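PDB 5F7U: cycloalternan-forming enzyme from Listeria monocytogenes serovar 1/2a, which belongs to glycoside hydrolase family 31 and joins a central TIM barrel to several beta-rich domains, including a family 6 carbohydrate-binding module. Local coordinates for residues T116-V128 against T135-P147. The protein carries 1 engineered substitution. Residues are numbered along the deposited sequence; the frame is centred on the assembly and turned at random.
Sequences TDWEYVQDVTSVV and TLNMTATAGDFSP
An antiparallel beta hairpin with two bulges pairs strand 117-128 with strand 135-140; V128 and T135, its hydrogen-bonded pair nearest the turn, exchange two backbone hydrogen bonds. T125 and S126 both face N137 in a classic bulge: N137 O takes a 2.8 Å bond from T125 N and a weak one from S126 N. Beyond the backbone, N137 ND2 donates to S126 OG (3.0 Å), which lies 20° out of the amide plane; chi1 of 71° turns the hydroxyl between its own N and carbonyl carbon, toward the amide. The other amide end, OD1, is bonded by K148.

A second register shift lies between V121 and V124. There T139 serves the kinked chain twice, its O accepting from Q122 N (2.8 Å, nearly straight at 172°) and its OG1 from D123 N (3.1 Å). Threonine suits the spot because its methyl CG2 also meets T125 CG2. Nearer the turn, V127 and L136 lie side by side.

Past the strand, T141 OG1 accepts from Y120 N (3.0 Å) at the edge of the tyrosine ring. E119, salt-bridged to K88, brings OE2 within 3.3 Å of G143 CA, where a side chain would clash and positive phi also favours glycine; a water links OE1 to A142 O and F145 N. The whole is a bulged hairpin of the antiparallel beta structure beside the family 31 barrel.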
loop_
_atom_site.group_PDB
_atom_site.type_symbol
_atom_site.label_atom_id
_atom_site.label_comp_id
_atom_site.label_asym_id
_atom_site.label_seq_id
_atom_site.Cartn_x
_atom_site.Cartn_y
_atom_site.Cartn_z
ATOM N N THR A 116 18.288 -29.853 18.288
ATOM C CA THR A 116 17.045 -30.180 17.609
ATOM C C THR A 116 17.255 -30.881 16.267
ATOM O O THR A 116 18.355 -30.869 15.703
ATOM C CB THR A 116 16.255 -28.883 17.352
ATOM O OG1 THR A 116 17.106 -27.962 16.651
ATOM C CG2 THR A 116 15.805 -28.242 18.679
ATOM N N ASP A 117 16.186 -31.502 15.770
ATOM C CA ASP A 117 16.117 -31.938 14.384
ATOM C C ASP A 117 14.670 -31.911 13.928
ATOM O O ASP A 117 13.752 -31.829 14.753
ATOM C CB ASP A 117 16.748 -33.342 14.189
ATOM C CG ASP A 117 17.322 -33.547 12.779
ATOM O OD1 ASP A 117 17.020 -32.777 11.839
ATOM O OD2 ASP A 117 18.096 -34.513 12.607
ATOM N N TRP A 118 14.479 -31.942 12.611
ATOM C CA TRP A 118 13.143 -31.907 12.013
ATOM C C TRP A 118 12.381 -33.213 12.178
ATOM O O TRP A 118 12.945 -34.304 12.025
ATOM C CB TRP A 118 13.242 -31.507 10.528
ATOM C CG TRP A 118 13.605 -30.061 10.370
ATOM C CD1 TRP A 118 14.849 -29.541 10.123
ATOM C CD2 TRP A 118 12.722 -28.952 10.498
ATOM N NE1 TRP A 118 14.784 -28.160 10.077
ATOM C CE2 TRP A 118 13.497 -27.773 10.324
ATOM C CE3 TRP A 118 11.349 -28.833 10.777
ATOM C CZ2 TRP A 118 12.936 -26.491 10.375
ATOM C CZ3 TRP A 118 10.782 -27.546 10.846
ATOM C CH2 TRP A 118 11.586 -26.392 10.636
ATOM N N GLU A 119 11.094 -33.076 12.498
ATOM C CA GLU A 119 10.130 -34.178 12.473
ATOM C C GLU A 119 8.996 -33.708 11.575
ATOM O O GLU A 119 8.637 -32.518 11.596
ATOM C CB GLU A 119 9.592 -34.462 13.867
ATOM C CG GLU A 119 10.660 -34.921 14.857
ATOM C CD GLU A 119 10.130 -35.170 16.258
ATOM O OE1 GLU A 119 8.963 -34.826 16.575
ATOM O OE2 GLU A 119 10.911 -35.711 17.062
ATOM N N TYR A 120 8.458 -34.615 10.766
ATOM C CA TYR A 120 7.413 -34.251 9.810
ATOM C C TYR A 120 6.209 -35.137 9.991
ATOM O O TYR A 120 6.315 -36.213 10.540
ATOM C CB TYR A 120 7.905 -34.374 8.363
ATOM C CG TYR A 120 9.093 -33.506 8.027
ATOM C CD1 TYR A 120 8.903 -32.196 7.560
ATOM C CD2 TYR A 120 10.412 -33.996 8.148
ATOM C CE1 TYR A 120 9.986 -31.386 7.235
ATOM C CE2 TYR A 120 11.503 -33.187 7.835
ATOM C CZ TYR A 120 11.273 -31.890 7.376
ATOM O OH TYR A 120 12.344 -31.083 7.055
ATOM N N VAL A 121 5.056 -34.652 9.543
ATOM C CA VAL A 121 3.853 -35.478 9.474
ATOM C C VAL A 121 4.133 -36.598 8.471
ATOM O O VAL A 121 4.635 -36.337 7.367
ATOM C CB VAL A 121 2.615 -34.646 9.040
ATOM C CG1 VAL A 121 1.427 -35.548 8.761
ATOM C CG2 VAL A 121 2.253 -33.627 10.114
ATOM N N GLN A 122 3.822 -37.832 8.868
ATOM C CA GLN A 122 3.878 -38.975 7.961
ATOM C C GLN A 122 2.490 -39.226 7.361
ATOM O O GLN A 122 2.198 -38.714 6.278
ATOM C CB GLN A 122 4.467 -40.217 8.654
ATOM C CG GLN A 122 4.457 -41.512 7.823
ATOM C CD GLN A 122 5.125 -41.372 6.466
ATOM O OE1 GLN A 122 6.216 -40.802 6.352
ATOM N NE2 GLN A 122 4.481 -41.914 5.419
ATOM N N ASP A 123 1.642 -39.977 8.077
ATOM C CA ASP A 123 0.307 -40.353 7.608
ATOM C C ASP A 123 -0.818 -39.802 8.472
ATOM O O ASP A 123 -0.629 -39.549 9.661
ATOM C CB ASP A 123 0.164 -41.887 7.600
ATOM C CG ASP A 123 1.135 -42.570 6.655
ATOM O OD1 ASP A 123 1.646 -41.937 5.724
ATOM O OD2 ASP A 123 1.393 -43.774 6.847
ATOM N N VAL A 124 -1.997 -39.662 7.867
ATOM C CA VAL A 124 -3.255 -39.500 8.621
ATOM C C VAL A 124 -3.708 -40.898 9.039
ATOM O O VAL A 124 -3.936 -41.753 8.177
ATOM C CB VAL A 124 -4.355 -38.823 7.769
ATOM C CG1 VAL A 124 -5.670 -38.711 8.544
ATOM C CG2 VAL A 124 -3.889 -37.446 7.297
ATOM N N THR A 125 -3.821 -41.135 10.345
ATOM C CA THR A 125 -4.261 -42.430 10.847
ATOM C C THR A 125 -5.757 -42.471 11.134
ATOM O O THR A 125 -6.370 -43.535 11.063
ATOM C CB THR A 125 -3.471 -42.879 12.096
ATOM O OG1 THR A 125 -3.637 -41.920 13.139
ATOM C CG2 THR A 125 -2.008 -42.993 11.780
ATOM N N SER A 126 -6.337 -41.319 11.459
ATOM C CA SER A 126 -7.783 -41.216 11.635
ATOM C C SER A 126 -8.254 -39.777 11.518
ATOM O O SER A 126 -7.483 -38.822 11.720
ATOM C CB SER A 126 -8.248 -41.840 12.963
ATOM O OG SER A 126 -7.863 -41.061 14.087
ATOM N N VAL A 127 -9.535 -39.649 11.182
ATOM C CA VAL A 127 -10.205 -38.368 10.998
ATOM C C VAL A 127 -11.341 -38.322 12.027
ATOM O O VAL A 127 -12.134 -39.258 12.119
ATOM C CB VAL A 127 -10.793 -38.254 9.559
ATOM C CG1 VAL A 127 -11.554 -36.948 9.359
ATOM C CG2 VAL A 127 -9.702 -38.393 8.511
ATOM N N VAL A 128 -11.402 -37.245 12.804
ATOM C CA VAL A 128 -12.480 -37.044 13.776
ATOM C C VAL A 128 -13.201 -35.741 13.399
ATOM O O VAL A 128 -12.606 -34.666 13.415
ATOM C CB VAL A 128 -11.939 -36.965 15.223
ATOM C CG1 VAL A 128 -13.082 -36.747 16.199
ATOM C CG2 VAL A 128 -11.162 -38.229 15.595
ATOM N N THR A 135 -10.405 -32.985 13.194
ATOM C CA THR A 135 -9.063 -33.350 13.654
ATOM C C THR A 135 -8.503 -34.419 12.745
ATOM O O THR A 135 -9.152 -35.448 12.516
ATOM C CB THR A 135 -9.117 -33.934 15.081
ATOM O OG1 THR A 135 -9.721 -32.972 15.951
ATOM C CG2 THR A 135 -7.713 -34.342 15.602
ATOM N N LEU A 136 -7.283 -34.204 12.261
ATOM C CA LEU A 136 -6.559 -35.276 11.578
ATOM C C LEU A 136 -5.504 -35.793 12.542
ATOM O O LEU A 136 -4.583 -35.067 12.894
ATOM C CB LEU A 136 -5.911 -34.750 10.287
ATOM C CG LEU A 136 -6.801 -34.002 9.278
ATOM C CD1 LEU A 136 -5.982 -33.564 8.063
ATOM C CD2 LEU A 136 -7.975 -34.848 8.817
ATOM N N ASN A 137 -5.674 -37.029 13.007
ATOM C CA ASN A 137 -4.683 -37.671 13.865
ATOM C C ASN A 137 -3.583 -38.218 12.985
ATOM O O ASN A 137 -3.864 -38.928 12.009
ATOM C CB ASN A 137 -5.345 -38.763 14.699
ATOM C CG ASN A 137 -6.277 -38.192 15.749
ATOM O OD1 ASN A 137 -5.846 -37.449 16.629
ATOM N ND2 ASN A 137 -7.541 -38.545 15.672
ATOM N N MET A 138 -2.336 -37.900 13.325
ATOM C CA MET A 138 -1.219 -38.184 12.440
ATOM C C MET A 138 -0.097 -38.972 13.092
ATOM O O MET A 138 0.062 -38.949 14.317
ATOM C CB MET A 138 -0.666 -36.873 11.885
ATOM C CG MET A 138 -1.634 -36.181 10.953
ATOM S SD MET A 138 -1.252 -34.441 10.741
ATOM C CE MET A 138 -2.063 -34.178 9.168
ATOM N N THR A 139 0.665 -39.678 12.259
ATOM C CA THR A 139 1.956 -40.244 12.684
ATOM C C THR A 139 3.046 -39.259 12.279
ATOM O O THR A 139 2.806 -38.353 11.475
ATOM C CB THR A 139 2.253 -41.618 12.083
ATOM O OG1 THR A 139 2.012 -41.581 10.673
ATOM C CG2 THR A 139 1.377 -42.667 12.740
ATOM N N ALA A 140 4.225 -39.423 12.863
ATOM C CA ALA A 140 5.373 -38.570 12.585
ATOM C C ALA A 140 6.504 -39.399 11.980
ATOM O O ALA A 140 6.618 -40.607 12.220
ATOM C CB ALA A 140 5.833 -37.874 13.859
ATOM N N THR A 141 7.348 -38.745 11.199
ATOM C CA THR A 141 8.475 -39.421 10.541
ATOM C C THR A 141 9.596 -39.831 11.506
ATOM O O THR A 141 10.361 -40.738 11.207
ATOM C CB THR A 141 9.096 -38.540 9.453
ATOM O OG1 THR A 141 9.521 -37.304 10.033
ATOM C CG2 THR A 141 8.128 -38.272 8.332
ATOM N N ALA A 142 9.692 -39.137 12.639
ATOM C CA ALA A 142 10.683 -39.392 13.679
ATOM C C ALA A 142 10.113 -38.929 15.004
ATOM O O ALA A 142 9.166 -38.138 15.027
ATOM C CB ALA A 142 11.994 -38.660 13.377
ATOM N N GLY A 143 10.691 -39.401 16.106
ATOM C CA GLY A 143 10.252 -38.968 17.429
ATOM C C GLY A 143 9.024 -39.709 17.919
ATOM O O GLY A 143 8.451 -40.528 17.198
ATOM N N ASP A 144 8.603 -39.399 19.140
ATOM C CA ASP A 144 7.484 -40.106 19.780
ATOM C C ASP A 144 6.211 -39.266 19.974
ATOM O O ASP A 144 5.364 -39.604 20.805
ATOM C CB ASP A 144 7.935 -40.734 21.107
ATOM C CG ASP A 144 8.495 -39.709 22.091
ATOM O OD1 ASP A 144 8.262 -38.477 21.927
ATOM O OD2 ASP A 144 9.197 -40.147 23.037
ATOM N N PHE A 145 6.059 -38.181 19.211
ATOM C CA PHE A 145 4.856 -37.354 19.341
ATOM C C PHE A 145 3.660 -38.010 18.654
ATOM O O PHE A 145 3.843 -38.858 17.791
ATOM C CB PHE A 145 5.062 -35.969 18.704
ATOM C CG PHE A 145 6.028 -35.064 19.429
ATOM C CD1 PHE A 145 6.515 -35.353 20.710
ATOM C CD2 PHE A 145 6.425 -33.868 18.823
ATOM C CE1 PHE A 145 7.409 -34.484 21.351
ATOM C CE2 PHE A 145 7.300 -32.996 19.466
ATOM C CZ PHE A 145 7.802 -33.308 20.723
ATOM N N SER A 146 2.450 -37.606 19.045
ATOM C CA SER A 146 1.224 -37.969 18.330
ATOM C C SER A 146 0.561 -36.712 17.770
ATOM O O SER A 146 -0.391 -36.193 18.373
ATOM C CB SER A 146 0.261 -38.722 19.243
ATOM O OG SER A 146 0.887 -39.863 19.792
ATOM N N PRO A 147 1.066 -36.205 16.624
ATOM C CA PRO A 147 0.546 -34.925 16.094
ATOM C C PRO A 147 -0.928 -34.921 15.714
ATOM O O PRO A 147 -1.494 -35.958 15.352
ATOM C CB PRO A 147 1.407 -34.632 14.872
ATOM C CG PRO A 147 2.204 -35.847 14.602
ATOM C CD PRO A 147 2.136 -36.766 15.770
HETATM O O HOH W 1 7.416 -37.139 16.947
HETATM O O HOH W 2 9.642 -36.112 19.563
HETATM O O HOH W 3 2.406 -44.021 9.672
#